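Local coordinates for cell division protein FtsI/penicillin binding protein 2 (Legionella pneumophila subsp. pneumophila ATCC 43290, PDB 4ZTK) that probably cross-links peptidoglycan during cell division, acting as a D,D-transpeptidase of the penicillin-binding protein family, at residues A[190-193]-A[194-198]. Residues are numbered along the deposited sequence; the frame is centred on the assembly and turned at random.
Sequences ESLI and KSYAI
K194 lays its aliphatic chain back over the preceding turn of helix 189-200 and overlaps E190, CE resting 3.6 Å from CG of E190. The two chains run side by side, a worked example of an i, i+4 pair of opposite charge that meets through methylenes: NZ of K194 bends aside at its last torsion (chi4 -72°) and stays 4.6 Å from OE1 of E190. Each polar end is instead hydrogen-bonded elsewhere, K194 NZ to G54 O and E190 OE1 to D16 N. L192 and Y196 repeat the spacing on a buried side, pointing the same way with CD1 of L192 4.1 Å from CE1 of Y196. L192 O lies in the ring plane, 3.6 Å from CD1 of Y196, and also accepts a hydrogen bond from the backbone N of Y196 (3.1 Å, N-H...O 161°). S191 OG is hydrogen-bonded to T188 N and weakly to a water that donates to S195 OG (2.9 Å); S195 OG also hydrogen-bonds to F158 O. The helix packs against the central antiparallel sheet, I193 on strands 43-49 and 274-281, while Y196 meets F85 of helix 83-92 edge-to-face and hydrogen-bonds through OH to T81 O, beside S80 of a probable SxxK motif.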
loop_
_atom_site.group_PDB
_atom_site.type_symbol
_atom_site.label_atom_id
_atom_site.label_comp_id
_atom_site.label_asym_id
_atom_site.label_seq_id
_atom_site.Cartn_x
_atom_site.Cartn_y
_atom_site.Cartn_z
ATOM N N GLU A 190 9.252 -2.005 3.970
ATOM C CA GLU A 190 10.168 -1.002 3.431
ATOM C C GLU A 190 10.056 -0.806 1.915
ATOM O O GLU A 190 10.023 0.325 1.433
ATOM C CB GLU A 190 11.615 -1.344 3.802
ATOM C CG GLU A 190 12.629 -0.289 3.371
ATOM C CD GLU A 190 14.036 -0.569 3.885
ATOM O OE1 GLU A 190 14.765 0.400 4.188
ATOM O OE2 GLU A 190 14.413 -1.756 3.981
ATOM N N SER A 191 10.010 -1.896 1.159
ATOM C CA SER A 191 9.989 -1.765 -0.295
ATOM C C SER A 191 8.637 -1.235 -0.758
ATOM O O SER A 191 8.563 -0.419 -1.675
ATOM C CB SER A 191 10.324 -3.092 -0.985
ATOM O OG SER A 191 9.224 -3.988 -0.956
ATOM N N LEU A 192 7.569 -1.680 -0.104
ATOM C CA LEU A 192 6.225 -1.270 -0.497
ATOM C C LEU A 192 5.976 0.219 -0.243
ATOM O O LEU A 192 5.440 0.922 -1.104
ATOM C CB LEU A 192 5.160 -2.126 0.196
ATOM C CG LEU A 192 3.714 -1.866 -0.247
ATOM C CD1 LEU A 192 3.551 -2.023 -1.769
ATOM C CD2 LEU A 192 2.733 -2.774 0.499
ATOM N N ILE A 193 6.376 0.706 0.928
ATOM C CA ILE A 193 6.160 2.113 1.243
ATOM C C ILE A 193 7.049 3.007 0.373
ATOM O O ILE A 193 6.679 4.137 0.040
ATOM C CB ILE A 193 6.334 2.417 2.761
ATOM C CG1 ILE A 193 5.731 3.784 3.109
ATOM C CG2 ILE A 193 7.800 2.333 3.180
ATOM C CD1 ILE A 193 5.752 4.116 4.603
ATOM N N LYS A 194 8.210 2.493 -0.021
ATOM C CA LYS A 194 9.089 3.253 -0.904
ATOM C C LYS A 194 8.476 3.383 -2.298
ATOM O O LYS A 194 8.629 4.413 -2.958
ATOM C CB LYS A 194 10.491 2.631 -0.966
ATOM C CG LYS A 194 11.352 2.942 0.260
ATOM C CD LYS A 194 12.714 2.264 0.180
ATOM C CE LYS A 194 13.570 2.590 1.399
ATOM N NZ LYS A 194 14.062 4.000 1.401
ATOM N N SER A 195 7.773 2.343 -2.735
ATOM C CA SER A 195 7.057 2.401 -4.003
ATOM C C SER A 195 5.956 3.458 -3.948
ATOM O O SER A 195 5.781 4.236 -4.887
ATOM C CB SER A 195 6.478 1.031 -4.359
ATOM O OG SER A 195 7.527 0.095 -4.552
ATOM N N TYR A 196 5.216 3.496 -2.844
ATOM C CA TYR A 196 4.204 4.532 -2.678
ATOM C C TYR A 196 4.829 5.926 -2.548
ATOM O O TYR A 196 4.235 6.922 -2.963
ATOM C CB TYR A 196 3.262 4.214 -1.509
ATOM C CG TYR A 196 2.086 3.387 -1.962
ATOM C CD1 TYR A 196 2.167 2.006 -2.022
ATOM C CD2 TYR A 196 0.911 3.992 -2.374
ATOM C CE1 TYR A 196 1.096 1.245 -2.463
ATOM C CE2 TYR A 196 -0.161 3.246 -2.818
ATOM C CZ TYR A 196 -0.060 1.873 -2.863
ATOM O OH TYR A 196 -1.122 1.125 -3.305
ATOM N N ALA A 197 6.040 5.987 -2.006
ATOM C CA ALA A 197 6.744 7.260 -1.887
ATOM C C ALA A 197 7.001 7.864 -3.266
ATOM O O ALA A 197 7.012 9.083 -3.426
ATOM C CB ALA A 197 8.045 7.090 -1.118
ATOM N N ILE A 198 7.186 7.008 -4.264
ATOM C CA ILE A 198 7.393 7.481 -5.628
ATOM C C ILE A 198 6.160 8.236 -6.133
ATOM O O ILE A 198 6.273 9.313 -6.721
ATOM C CB ILE A 198 7.754 6.327 -6.580
ATOM C CG1 ILE A 198 9.105 5.723 -6.177
ATOM C CG2 ILE A 198 7.797 6.818 -8.024
ATOM C CD1 ILE A 198 9.564 4.577 -7.058
HETATM O O HOH W 1 7.601 -2.624 -3.522
#